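PDB 2NVO: RNA-binding protein RO60 from Deinococcus radiodurans, which binds several small RNAs that accumulate during recovery from ultraviolet irradiation and contributes to the bacterium's resistance to it. Local coordinates for residues Asn159-Ala164 against Asp186-Ala191; Pro193-Asp196 against Arg200-Val203. All blocks are in the same frame, centred on the assembly; numbering follows the deposited sequence.

Contact 1 of 2, residues Asn159-Ala164 against Asp186-Ala191; sequences NVYETA and DALRKA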
loop_
_atom_site.group_PDB
_atom_site.type_symbol
_atom_site.label_atom_id
_atom_site.label_comp_id
_atom_site.label_asym_id
_atom_site.label_seq_id
_atom_site.Cartn_x
_atom_site.Cartn_y
_atom_site.Cartn_z
ATOM N N ASN A 159 0.439 2.407 28.841
ATOM C CA ASN A 159 1.680 1.694 28.548
ATOM C C ASN A 159 2.234 2.061 27.170
ATOM O O ASN A 159 3.450 2.116 26.965
ATOM C CB ASN A 159 1.481 0.193 28.687
ATOM C CG ASN A 159 2.760 -0.592 28.464
ATOM O OD1 ASN A 159 3.812 -0.303 29.055
ATOM N ND2 ASN A 159 2.677 -1.593 27.604
ATOM N N VAL A 160 1.337 2.357 26.234
ATOM C CA VAL A 160 1.746 2.788 24.909
ATOM C C VAL A 160 2.583 4.062 24.969
ATOM O O VAL A 160 3.639 4.142 24.341
ATOM C CB VAL A 160 0.532 2.993 23.965
ATOM C CG1 VAL A 160 0.988 3.601 22.649
ATOM C CG2 VAL A 160 -0.154 1.672 23.720
ATOM N N TYR A 161 2.121 5.054 25.727
ATOM C CA TYR A 161 2.838 6.323 25.833
ATOM C C TYR A 161 4.092 6.211 26.695
ATOM O O TYR A 161 5.109 6.842 26.416
ATOM C CB TYR A 161 1.923 7.411 26.391
ATOM C CG TYR A 161 0.751 7.730 25.488
ATOM C CD1 TYR A 161 0.918 8.511 24.349
ATOM C CD2 TYR A 161 -0.520 7.253 25.779
ATOM C CE1 TYR A 161 -0.168 8.814 23.517
ATOM C CE2 TYR A 161 -1.600 7.539 24.964
ATOM C CZ TYR A 161 -1.415 8.313 23.832
ATOM O OH TYR A 161 -2.494 8.599 23.023
ATOM N N GLU A 162 4.015 5.400 27.741
ATOM C CA GLU A 162 5.140 5.250 28.667
ATOM C C GLU A 162 6.302 4.469 28.050
ATOM O O GLU A 162 7.437 4.528 28.542
ATOM C CB GLU A 162 4.662 4.591 29.958
ATOM C CG GLU A 162 3.768 5.499 30.788
ATOM C CD GLU A 162 3.029 4.754 31.870
ATOM O OE1 GLU A 162 3.160 3.514 31.915
ATOM O OE2 GLU A 162 2.317 5.405 32.674
ATOM N N THR A 163 6.017 3.748 26.971
ATOM C CA THR A 163 7.024 2.928 26.295
ATOM C C THR A 163 7.735 3.695 25.172
ATOM O O THR A 163 8.806 3.301 24.710
ATOM C CB THR A 163 6.383 1.649 25.720
ATOM O OG1 THR A 163 5.942 0.815 26.795
ATOM C CG2 THR A 163 7.367 0.876 24.864
ATOM N N ALA A 164 7.141 4.801 24.744
ATOM C CA ALA A 164 7.658 5.553 23.604
ATOM C C ALA A 164 8.711 6.580 24.013
ATOM O O ALA A 164 8.516 7.325 24.976
ATOM C CB ALA A 164 6.505 6.249 22.869
ATOM N N ASP A 186 -7.424 13.239 24.092
ATOM C CA ASP A 186 -8.488 12.392 24.641
ATOM C C ASP A 186 -7.926 11.174 25.365
ATOM O O ASP A 186 -8.272 10.891 26.517
ATOM C CB ASP A 186 -9.405 11.867 23.534
ATOM C CG ASP A 186 -10.176 12.961 22.835
ATOM O OD1 ASP A 186 -10.330 14.056 23.410
ATOM O OD2 ASP A 186 -10.617 12.699 21.703
ATOM N N ALA A 187 -7.090 10.431 24.656
ATOM C CA ALA A 187 -6.505 9.214 25.194
ATOM C C ALA A 187 -5.692 9.503 26.455
ATOM O O ALA A 187 -5.746 8.748 27.419
ATOM C CB ALA A 187 -5.632 8.541 24.139
ATOM N N LEU A 188 -4.927 10.588 26.429
ATOM C CA LEU A 188 -4.061 10.936 27.548
ATOM C C LEU A 188 -4.874 11.276 28.799
ATOM O O LEU A 188 -4.476 10.948 29.916
ATOM C CB LEU A 188 -3.110 12.077 27.159
ATOM C CG LEU A 188 -1.970 11.695 26.198
ATOM C CD1 LEU A 188 -1.210 12.920 25.695
ATOM C CD2 LEU A 188 -1.011 10.689 26.851
ATOM N N ARG A 189 -6.023 11.916 28.606
ATOM C CA ARG A 189 -6.894 12.299 29.717
ATOM C C ARG A 189 -7.553 11.091 30.365
ATOM O O ARG A 189 -7.907 11.122 31.538
ATOM C CB ARG A 189 -7.979 13.268 29.236
ATOM C CG ARG A 189 -7.446 14.595 28.741
ATOM C CD ARG A 189 -8.565 15.617 28.555
ATOM N NE ARG A 189 -8.044 16.815 27.913
ATOM C CZ ARG A 189 -8.164 17.068 26.615
ATOM N NH1 ARG A 189 -8.821 16.216 25.831
ATOM N NH2 ARG A 189 -7.642 18.182 26.107
ATOM N N LYS A 190 -7.737 10.040 29.581
ATOM C CA LYS A 190 -8.382 8.831 30.049
ATOM C C LYS A 190 -7.348 7.908 30.687
ATOM O O LYS A 190 -7.626 7.265 31.693
ATOM C CB LYS A 190 -9.072 8.114 28.885
ATOM C CG LYS A 190 -10.365 8.783 28.368
ATOM C CD LYS A 190 -11.611 8.086 28.904
ATOM C CE LYS A 190 -12.877 8.657 28.262
ATOM N NZ LYS A 190 -14.086 7.803 28.486
ATOM N N ALA A 191 -6.147 7.879 30.105
ATOM C CA ALA A 191 -5.104 6.914 30.473
ATOM C C ALA A 191 -4.084 7.409 31.507
ATOM O O ALA A 191 -3.492 6.601 32.219
ATOM C CB ALA A 191 -4.368 6.436 29.221
#

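Contact 2 of 2, residues Pro193-Asp196 against Arg200-Val203; sequences PKTD and RNAV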
loop_
_atom_site.group_PDB
_atom_site.type_symbol
_atom_site.label_atom_id
_atom_site.label_comp_id
_atom_site.label_asym_id
_atom_site.label_seq_id
_atom_site.Cartn_x
_atom_site.Cartn_y
_atom_site.Cartn_z
ATOM N N PRO A 193 -0.804 8.667 31.446
ATOM C CA PRO A 193 0.541 8.081 31.536
ATOM C C PRO A 193 1.477 8.926 32.404
ATOM O O PRO A 193 1.362 10.155 32.442
ATOM C CB PRO A 193 1.050 8.107 30.087
ATOM C CG PRO A 193 -0.121 8.515 29.237
ATOM C CD PRO A 193 -1.080 9.244 30.120
ATOM N N LYS A 194 2.411 8.271 33.080
ATOM C CA LYS A 194 3.511 8.984 33.726
ATOM C C LYS A 194 4.803 8.200 33.538
ATOM O O LYS A 194 4.871 7.016 33.847
ATOM C CB LYS A 194 3.250 9.205 35.209
ATOM C CG LYS A 194 4.276 10.140 35.859
ATOM C CD LYS A 194 4.149 10.151 37.376
ATOM C CE LYS A 194 4.676 11.449 37.972
ATOM N NZ LYS A 194 4.429 11.545 39.449
ATOM N N THR A 195 5.815 8.865 33.005
ATOM C CA THR A 195 7.104 8.230 32.790
ATOM C C THR A 195 8.035 8.594 33.945
ATOM O O THR A 195 7.703 9.429 34.773
ATOM C CB THR A 195 7.731 8.696 31.480
ATOM O OG1 THR A 195 8.129 10.071 31.600
ATOM C CG2 THR A 195 6.728 8.556 30.340
ATOM N N ASP A 196 9.197 7.962 33.990
ATOM C CA ASP A 196 10.195 8.305 34.988
ATOM C C ASP A 196 10.843 9.640 34.642
ATOM O O ASP A 196 11.183 10.405 35.534
ATOM C CB ASP A 196 11.265 7.207 35.092
ATOM C CG ASP A 196 11.856 6.835 33.745
ATOM O OD1 ASP A 196 13.037 6.448 33.696
ATOM O OD2 ASP A 196 11.140 6.924 32.724
ATOM N N ARG A 200 9.886 13.366 28.815
ATOM C CA ARG A 200 8.722 12.704 28.257
ATOM C C ARG A 200 7.417 13.141 28.911
ATOM O O ARG A 200 6.404 13.281 28.225
ATOM C CB ARG A 200 8.888 11.193 28.295
ATOM C CG ARG A 200 9.823 10.690 27.217
ATOM C CD ARG A 200 9.721 9.197 27.092
ATOM N NE ARG A 200 9.958 8.547 28.375
ATOM C CZ ARG A 200 9.798 7.246 28.587
ATOM N NH1 ARG A 200 9.405 6.460 27.594
ATOM N NH2 ARG A 200 10.036 6.733 29.788
ATOM N N ASN A 201 7.443 13.368 30.223
ATOM C CA ASN A 201 6.262 13.866 30.924
ATOM C C ASN A 201 5.895 15.255 30.423
ATOM O O ASN A 201 4.723 15.629 30.388
ATOM C CB ASN A 201 6.494 13.903 32.437
ATOM C CG ASN A 201 6.408 12.529 33.074
ATOM O OD1 ASN A 201 5.777 11.624 32.534
ATOM N ND2 ASN A 201 7.042 12.367 34.232
ATOM N N ALA A 202 6.921 16.014 30.051
ATOM C CA ALA A 202 6.749 17.359 29.530
ATOM C C ALA A 202 6.041 17.339 28.173
ATOM O O ALA A 202 5.174 18.180 27.909
ATOM C CB ALA A 202 8.100 18.065 29.427
ATOM N N VAL A 203 6.398 16.379 27.320
ATOM C CA VAL A 203 5.769 16.281 26.005
ATOM C C VAL A 203 4.361 15.719 26.116
ATOM O O VAL A 203 3.486 16.051 25.313
ATOM C CB VAL A 203 6.587 15.438 24.998
ATOM C CG1 VAL A 203 6.638 13.994 25.422
ATOM C CG2 VAL A 203 5.968 15.531 23.605
#

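Contact 1 of 2, residues Asn159-Ala164 against Asp186-Ala191
Tyr161 reaches from the last full turn of helix 151-163 to Ala187 and Leu188 of helix 184-191, and this one aromatic side chain makes every close contact between the two segments. Its CB points toward the facing helix, with CG beside the backbone N and anti to the carbonyl carbon (chi1 -64°), which carries the ring toward the 186-191 segment. From CG to CZ the six ring carbons lie under a single methyl group: Leu188 CD2 sits 3.5 Å from the centroid of the Tyr161 ring and 6° off its normal, a nearly axial CH-pi contact. The nearest ring atom, Tyr161 CD2, is 3.6 Å from Leu188 CD2. The tyrosine ring spans two helices of the horseshoe-shaped TROVE domain, built of HEAT-like repeats, with helix 166-175 and a short hairpin between them in sequence; between the two segments the closest CA atoms, of Tyr161 and Leu188, are 8.5 Å apart. Beyond the ring, Tyr161 OH meets Ala187 CB at 3.3 Å, the methyl coming in at the ring edge near its plane. Leu136 of helix 133-143 and Pro193 also touch Tyr161, while Leu188 continues onto Leu204, Met207 and Val208 of helix 198-209.

Contact 2 of 2, residues Pro193-Asp196 against Arg200-Val203
Asn201 uses both ends of its amide to grip the backbone of Thr195. The straighter bond runs from Thr195 N to Asn201 OD1, 2.8 Å long with an N-H...O angle of 167°, and it lies in the carbonyl plane on a lone pair. In return Asn201 ND2 donates to Thr195 O at 3.1 Å, reaching that oxygen from well above its carbonyl plane. Two bonds thus fix the rotation of the amide and tie the Pro193-Asp196 loop segment to the first turn of helix 198-209, within the TROVE domain's helical repeats. Thr195 OG1 also lies 3.0 Å from Asn201 OD1, at most a weak hydrogen bond, and the hydroxyl proton may go instead to Asp197 OD2. Further out, Asp196 OD2 forms a salt bridge with Arg200 NH2 at 3.1 Å; it comes in at the guanidinium edge, the carboxylate and guanidinium planes 80° apart, and the hydrogen bond within it is weak. Arg200 has a stronger partner in Asp197, which pairs with NE. A bend at chi3 (-55°) turns the guanidinium so that Thr195 CG2 packs over one face, 3.8 Å from Arg200 CZ. At the margin, Lys194 CG rests 3.9 Å from Asn201 ND2.

The two contacts follow in series along the chain, contact 1 closing at Ala191 just before contact 2 opens at Pro193, and their centres lie about 9 Å apart within the TROVE domain. Helices 184-191 and 198-209 are consecutive, and the loop between them supplies one side of contact 2. Direct bonds join the pair: Glu162 OE2 accepts from Lys194 N and Ala164 O from Arg200 NH1, so the last turn of helix 151-163 and the residue just after it are tied to both halves of contact 2. Pro193 CG packs on Leu188 CD2. Together they connect three helices in a region that probably takes part in RNA binding, as in relatives.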